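Local coordinates for odorant binding protein (AGAP010409-PA) (Anopheles gambiae, PDB 3L4A) that probably binds odorants as a secreted, largely helical protein held together by three disulfides, at residues Y56-L60 with Q61-E65; R43-G46 with L47-L51; N13-Q16 with G17-N20. All blocks are in the same frame, centred on the assembly; numbering follows the deposited sequence.

Overall arrangement
Interactions 1 and 2 lie close together, with centres about 10 Å apart, and touch: Leu51, at the end of interaction 2, meets Asp59 and Asn63 of interaction 1. Both are partly buried. Interaction 3 is a surface contact, its centre about 17 Å from that of the chain; it still packs on helix 36-48 through Val15, which reaches Cys44 of interaction 2, but its nearest atoms are about 16 Å from those of interaction 1. Their chemistry follows their place. Residues 56-65 start a helix with a polar cap, residues 43-51 end one with apolar pairs and a Schellman motif, and residues 13-20 join two helices through a tight beta turn with glycine at its third position.

Interaction 1: residues Y56-L60 with Q61-E65; sequences YGVDL and QANWE
Val58 meets Asn63 first: its CG1 methyl lies 3.3 Å from Asn63 ND2, the two side chains crossing at about a right angle. With CG1 anti to the backbone N (chi1 173°), the branched valine turns this methyl against the amide, while its side chain also packs on Leu85 and Ala103. Asp59 follows as N-cap of helix 60-66. Its CG likewise lies anti to N, which swings the carboxylate over the first turn so that OD1 accepts from Ala62 N at 3.1 Å; the bond is nearly straight (171°), though the donor stands above the carboxylate plane. OD1 is also reached by Leu133 N of the C-terminal tag segment. The methyl of Ala62, 3.2 Å from Asp59 OD2, is small enough to lie over the same face that Ala62 N approaches. The main-chain oxygen Asp59 O is gripped twice by one residue, by Asn63 N at 3.0 Å in the carbonyl plane and by Asn63 ND2 at 2.9 Å from well above it. The side-chain amide of Asn63 is thus held by ND2 to Asp59 O, by ND2 to Leu51 O, and by Asn63 OD1 to Tyr111 OH. Leu60 O continues the helical bonding, accepting from Trp64 N at 2.9 Å, while the leucine side chain leaves this turn to pack on His81 and Arg82 of helix 75-87. An aspartate accepting from the backbone N three residues on is a classic N-cap, here where the chain passes from strand 57-58 into helix 60-66.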
loop_
_atom_site.group_PDB
_atom_site.type_symbol
_atom_site.label_atom_id
_atom_site.label_comp_id
_atom_site.label_asym_id
_atom_site.label_seq_id
_atom_site.Cartn_x
_atom_site.Cartn_y
_atom_site.Cartn_z
ATOM N N TYR A 56 -4.650 11.720 3.511
ATOM C CA TYR A 56 -4.301 12.162 2.166
ATOM C C TYR A 56 -4.228 11.025 1.161
ATOM O O TYR A 56 -4.021 11.256 -0.035
ATOM C CB TYR A 56 -3.012 12.990 2.186
ATOM C CG TYR A 56 -3.164 14.211 3.060
ATOM C CD1 TYR A 56 -4.046 15.222 2.712
ATOM C CD2 TYR A 56 -2.452 14.337 4.244
ATOM C CE1 TYR A 56 -4.202 16.334 3.515
ATOM C CE2 TYR A 56 -2.604 15.440 5.052
ATOM C CZ TYR A 56 -3.483 16.431 4.681
ATOM O OH TYR A 56 -3.646 17.539 5.473
ATOM N N GLY A 57 -4.400 9.803 1.653
ATOM C CA GLY A 57 -4.478 8.640 0.785
ATOM C C GLY A 57 -3.126 8.169 0.279
ATOM O O GLY A 57 -2.122 8.229 0.985
ATOM N N VAL A 58 -3.093 7.735 -0.972
ATOM C CA VAL A 58 -1.889 7.172 -1.574
ATOM C C VAL A 58 -1.020 8.248 -2.232
ATOM O O VAL A 58 -1.505 9.026 -3.057
ATOM C CB VAL A 58 -2.273 6.125 -2.636
ATOM C CG1 VAL A 58 -1.054 5.647 -3.404
ATOM C CG2 VAL A 58 -3.006 4.961 -1.987
ATOM N N ASP A 59 0.258 8.313 -1.869
ATOM C CA ASP A 59 1.160 9.217 -2.570
ATOM C C ASP A 59 1.581 8.522 -3.846
ATOM O O ASP A 59 2.432 7.635 -3.833
ATOM C CB ASP A 59 2.384 9.607 -1.723
ATOM C CG ASP A 59 3.386 10.470 -2.493
ATOM O OD1 ASP A 59 3.204 10.684 -3.705
ATOM O OD2 ASP A 59 4.392 10.927 -1.900
ATOM N N LEU A 60 0.967 8.921 -4.958
ATOM C CA LEU A 60 1.223 8.270 -6.229
ATOM C C LEU A 60 2.669 8.435 -6.732
ATOM O O LEU A 60 3.214 7.543 -7.380
ATOM C CB LEU A 60 0.189 8.727 -7.268
ATOM C CG LEU A 60 -1.240 8.332 -6.871
ATOM C CD1 LEU A 60 -2.293 8.939 -7.806
ATOM C CD2 LEU A 60 -1.374 6.828 -6.819
ATOM N N GLN A 61 3.291 9.577 -6.445
ATOM C CA GLN A 61 4.689 9.761 -6.829
ATOM C C GLN A 61 5.624 8.851 -6.028
ATOM O O GLN A 61 6.535 8.235 -6.589
ATOM C CB GLN A 61 5.113 11.224 -6.675
ATOM C CG GLN A 61 6.580 11.446 -6.993
ATOM C CD GLN A 61 6.924 11.160 -8.446
ATOM O OE1 GLN A 61 6.106 11.385 -9.345
ATOM N NE2 GLN A 61 8.129 10.671 -8.688
ATOM N N ALA A 62 5.376 8.756 -4.723
ATOM C CA ALA A 62 6.150 7.863 -3.865
ATOM C C ALA A 62 6.019 6.406 -4.311
ATOM O O ALA A 62 6.994 5.663 -4.354
ATOM C CB ALA A 62 5.725 8.018 -2.419
ATOM N N ASN A 63 4.803 5.997 -4.654
ATOM C CA ASN A 63 4.600 4.650 -5.177
ATOM C C ASN A 63 5.252 4.415 -6.543
ATOM O O ASN A 63 5.808 3.352 -6.809
ATOM C CB ASN A 63 3.111 4.302 -5.177
ATOM C CG ASN A 63 2.623 3.923 -3.804
ATOM O OD1 ASN A 63 2.754 2.767 -3.389
ATOM N ND2 ASN A 63 2.089 4.889 -3.070
ATOM N N TRP A 64 5.196 5.421 -7.413
ATOM C CA TRP A 64 5.876 5.351 -8.699
ATOM C C TRP A 64 7.356 5.087 -8.465
ATOM O O TRP A 64 7.951 4.229 -9.101
ATOM C CB TRP A 64 5.679 6.678 -9.440
ATOM C CG TRP A 64 6.422 6.808 -10.743
ATOM C CD1 TRP A 64 7.558 7.544 -10.973
ATOM C CD2 TRP A 64 6.067 6.223 -11.999
ATOM N NE1 TRP A 64 7.931 7.436 -12.285
ATOM C CE2 TRP A 64 7.038 6.631 -12.941
ATOM C CE3 TRP A 64 5.030 5.387 -12.420
ATOM C CZ2 TRP A 64 6.993 6.239 -14.272
ATOM C CZ3 TRP A 64 4.989 4.994 -13.745
ATOM C CH2 TRP A 64 5.969 5.420 -14.657
ATOM N N GLU A 65 7.935 5.813 -7.521
ATOM C CA GLU A 65 9.347 5.636 -7.210
ATOM C C GLU A 65 9.617 4.271 -6.574
ATOM O O GLU A 65 10.677 3.684 -6.785
ATOM C CB GLU A 65 9.834 6.778 -6.319
ATOM C CG GLU A 65 9.861 8.114 -7.042
ATOM C CD GLU A 65 10.178 9.287 -6.124
ATOM O OE1 GLU A 65 10.679 9.065 -5.002
ATOM O OE2 GLU A 65 9.930 10.441 -6.531
#

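Interaction 2: residues R43-G46 with L47-L51; sequences RCIG and LELNL
Arg43 and Leu47, one helical turn apart, make the main side-chain contact. Leu47 CD1 sits over the centre of one face of the guanidinium, 3.6 Å from Arg43 CZ. The arginine chain runs extended from CG to NE, and the sharp turn about its last torsion (chi4 -89°) presents this flat face to the methyl. On another side of the helix, Ile45 and Leu49 lie side by side and point the same way, Ile45 CG2 touching Leu49 CD1 at 3.6 Å. The backbone beneath keeps these pairs in step: Leu47 N bonds to Arg43 O at 2.9 Å and Leu49 N to Ile45 O at 3.0 Å.

Further out, Arg43 NH2 makes a salt bridge to Asp54, which helps fix the guanidinium. Cys44 is tied by a disulfide to Cys11, and Ile45 packs on Val7, so this side of the helix is held against helix 5-14.

At the C-terminal end the chain leaves the helix at Asn50, whose positive phi (52°) asparagine tolerates better than most residues. Leu51 N then reaches back to Gly46 O at 2.8 Å, and Asn50 N to Leu47 O at 3.1 Å. Leu51 turns inward onto Phe104 and Ala62, an apolar residue suited to a buried place. Two bonds folding back into the last turn, with a positive phi between, define the Schellman motif that closes helix 36-48.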
loop_
_atom_site.group_PDB
_atom_site.type_symbol
_atom_site.label_atom_id
_atom_site.label_comp_id
_atom_site.label_asym_id
_atom_site.label_seq_id
_atom_site.Cartn_x
_atom_site.Cartn_y
_atom_site.Cartn_z
ATOM N N ARG A 43 -1.534 -1.175 6.037
ATOM C CA ARG A 43 -1.592 0.213 6.490
ATOM C C ARG A 43 -0.268 0.632 7.134
ATOM O O ARG A 43 0.274 1.690 6.832
ATOM C CB ARG A 43 -2.735 0.424 7.475
ATOM C CG ARG A 43 -2.740 1.808 8.107
ATOM C CD ARG A 43 -3.989 2.021 8.929
ATOM N NE ARG A 43 -3.977 3.308 9.621
ATOM C CZ ARG A 43 -3.464 3.495 10.832
ATOM N NH1 ARG A 43 -2.936 2.473 11.498
ATOM N NH2 ARG A 43 -3.493 4.699 11.384
ATOM N N CYS A 44 0.248 -0.198 8.034
ATOM C CA CYS A 44 1.475 0.119 8.750
ATOM C C CYS A 44 2.645 0.318 7.793
ATOM O O CYS A 44 3.399 1.279 7.916
ATOM C CB CYS A 44 1.787 -0.992 9.756
ATOM S SG CYS A 44 3.265 -0.686 10.751
ATOM N N ILE A 45 2.809 -0.599 6.842
ATOM C CA ILE A 45 3.914 -0.499 5.887
ATOM C C ILE A 45 3.776 0.774 5.050
ATOM O O ILE A 45 4.750 1.494 4.805
ATOM C CB ILE A 45 3.966 -1.721 4.948
ATOM C CG1 ILE A 45 4.246 -3.007 5.739
ATOM C CG2 ILE A 45 4.999 -1.501 3.849
ATOM C CD1 ILE A 45 5.508 -2.985 6.533
ATOM N N GLY A 46 2.555 1.067 4.623
ATOM C CA GLY A 46 2.311 2.254 3.829
ATOM C C GLY A 46 2.636 3.518 4.599
ATOM O O GLY A 46 3.241 4.447 4.058
ATOM N N LEU A 47 2.232 3.570 5.864
ATOM C CA LEU A 47 2.546 4.728 6.699
ATOM C C LEU A 47 4.047 4.877 6.925
ATOM O O LEU A 47 4.585 5.976 6.796
ATOM C CB LEU A 47 1.827 4.631 8.046
ATOM C CG LEU A 47 0.304 4.742 7.999
ATOM C CD1 LEU A 47 -0.285 4.464 9.373
ATOM C CD2 LEU A 47 -0.120 6.127 7.495
ATOM N N GLU A 48 4.713 3.773 7.256
ATOM C CA GLU A 48 6.139 3.800 7.594
ATOM C C GLU A 48 7.008 4.195 6.411
ATOM O O GLU A 48 8.007 4.899 6.575
ATOM C CB GLU A 48 6.587 2.439 8.120
ATOM C CG GLU A 48 6.175 2.177 9.543
ATOM C CD GLU A 48 6.824 3.147 10.506
ATOM O OE1 GLU A 48 8.007 3.497 10.295
ATOM O OE2 GLU A 48 6.147 3.563 11.465
ATOM N N LEU A 49 6.630 3.737 5.223
ATOM C CA LEU A 49 7.373 4.057 4.006
ATOM C C LEU A 49 6.899 5.358 3.363
ATOM O O LEU A 49 7.389 5.740 2.304
ATOM C CB LEU A 49 7.280 2.906 2.998
ATOM C CG LEU A 49 7.890 1.575 3.453
ATOM C CD1 LEU A 49 7.696 0.489 2.413
ATOM C CD2 LEU A 49 9.364 1.778 3.736
ATOM N N ASN A 50 5.955 6.029 4.018
ATOM C CA ASN A 50 5.314 7.250 3.524
ATOM C C ASN A 50 4.759 7.113 2.115
ATOM O O ASN A 50 4.811 8.033 1.297
ATOM C CB ASN A 50 6.195 8.492 3.671
ATOM C CG ASN A 50 5.374 9.735 3.934
ATOM O OD1 ASN A 50 4.186 9.638 4.260
ATOM N ND2 ASN A 50 5.988 10.905 3.801
ATOM N N LEU A 51 4.187 5.941 1.863
ATOM C CA LEU A 51 3.482 5.641 0.617
ATOM C C LEU A 51 2.003 5.954 0.754
ATOM O O LEU A 51 1.267 5.948 -0.233
ATOM C CB LEU A 51 3.606 4.153 0.301
ATOM C CG LEU A 51 5.006 3.607 0.085
ATOM C CD1 LEU A 51 4.982 2.089 0.001
ATOM C CD2 LEU A 51 5.605 4.208 -1.180
#

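Interaction 3: residues N13-Q16 with G17-N20; sequences NAVQ and GAAN
Ala18 points its methyl at the flank of Val15 across a tight turn, Ala18 CB lying 3.7 Å from Val15 CB and equally near Val15 CG1. With CG1 anti to the backbone N (chi1 174°), that branch sits beside the carbonyl carbon and so on the side from which Ala18 comes. Ala18 CB also lies 3.4 Å from Val15 O, and at this range a single methyl fits closely. Both side chains continue onto helix 36-48, Val15 against Cys40 and Cys44, Ala18 against Val37 and Phe41, which gives this otherwise exposed loop an apolar inner face.

Beneath the pair, Ala18 N donates to Val15 O at 3.0 Å, with an N-H...O angle of 161° and the donor above the carbonyl plane. This closes a type II beta turn from Val15 to Ala18. Gln16, at its second position, leads its CB away from the loop that follows, though the chain, bent at chi2, keeps CG near Gly17 N. Gly17 holds the third, where phi is 90°; a CB there would clash with Gln16 O, so glycine is what the backbone calls for.

The CB of Ala19 approaches Asn13 OD1 at 4.2 Å, a loose contact. Ala19 is the centre of an inverse gamma turn, marked by a weak bond from Asn20 N to Ala18 O. Asn20 then caps helix 21-28, its OD1 accepting from Leu23 N.

The chemistry implies a connection shaped by its backbone: one main-chain bond and a glycine reverse the chain, the Ala18 methyl packs beside Val15, and apolar contacts keep the loop against helix 36-48.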
loop_
_atom_site.group_PDB
_atom_site.type_symbol
_atom_site.label_atom_id
_atom_site.label_comp_id
_atom_site.label_asym_id
_atom_site.label_seq_id
_atom_site.Cartn_x
_atom_site.Cartn_y
_atom_site.Cartn_z
ATOM N N ASN A 13 5.341 -6.071 14.700
ATOM C CA ASN A 13 5.204 -5.826 16.125
ATOM C C ASN A 13 4.151 -4.788 16.468
ATOM O O ASN A 13 3.476 -4.901 17.491
ATOM C CB ASN A 13 6.557 -5.468 16.734
ATOM C CG ASN A 13 7.425 -6.683 16.906
ATOM O OD1 ASN A 13 6.932 -7.747 17.292
ATOM N ND2 ASN A 13 8.711 -6.553 16.603
ATOM N N ALA A 14 3.999 -3.790 15.605
ATOM C CA ALA A 14 3.051 -2.711 15.843
ATOM C C ALA A 14 1.613 -3.180 15.680
ATOM O O ALA A 14 0.701 -2.631 16.293
ATOM C CB ALA A 14 3.334 -1.558 14.897
ATOM N N VAL A 15 1.416 -4.195 14.844
ATOM C CA VAL A 15 0.081 -4.646 14.491
ATOM C C VAL A 15 -0.275 -5.935 15.237
ATOM O O VAL A 15 0.434 -6.939 15.140
ATOM C CB VAL A 15 -0.033 -4.849 12.967
ATOM C CG1 VAL A 15 -1.372 -5.469 12.609
ATOM C CG2 VAL A 15 0.173 -3.523 12.227
ATOM N N GLN A 16 -1.371 -5.892 15.991
ATOM C CA GLN A 16 -1.829 -7.047 16.748
ATOM C C GLN A 16 -2.055 -8.229 15.813
ATOM O O GLN A 16 -2.749 -8.103 14.810
ATOM C CB GLN A 16 -3.128 -6.719 17.481
ATOM C CG GLN A 16 -3.563 -7.780 18.481
ATOM C CD GLN A 16 -2.705 -7.789 19.734
ATOM O OE1 GLN A 16 -1.699 -7.082 19.819
ATOM N NE2 GLN A 16 -3.100 -8.593 20.715
ATOM N N GLY A 17 -1.441 -9.364 16.123
ATOM C CA GLY A 17 -1.620 -10.569 15.327
ATOM C C GLY A 17 -0.624 -10.736 14.190
ATOM O O GLY A 17 -0.478 -11.816 13.631
ATOM N N ALA A 18 0.087 -9.658 13.851
ATOM C CA ALA A 18 0.936 -9.677 12.665
ATOM C C ALA A 18 2.318 -10.305 12.856
ATOM O O ALA A 18 3.027 -10.539 11.876
ATOM C CB ALA A 18 1.076 -8.260 12.087
ATOM N N ALA A 19 2.698 -10.571 14.106
ATOM C CA ALA A 19 3.957 -11.252 14.399
ATOM C C ALA A 19 3.698 -12.750 14.335
ATOM O O ALA A 19 3.905 -13.480 15.305
ATOM C CB ALA A 19 4.481 -10.846 15.773
ATOM N N ASN A 20 3.228 -13.183 13.173
ATOM C CA ASN A 20 2.719 -14.524 12.952
ATOM C C ASN A 20 3.562 -15.139 11.853
ATOM O O ASN A 20 3.712 -14.545 10.790
ATOM C CB ASN A 20 1.242 -14.443 12.539
ATOM C CG ASN A 20 0.656 -15.786 12.167
ATOM O OD1 ASN A 20 0.589 -16.142 10.994
ATOM N ND2 ASN A 20 0.204 -16.537 13.168
#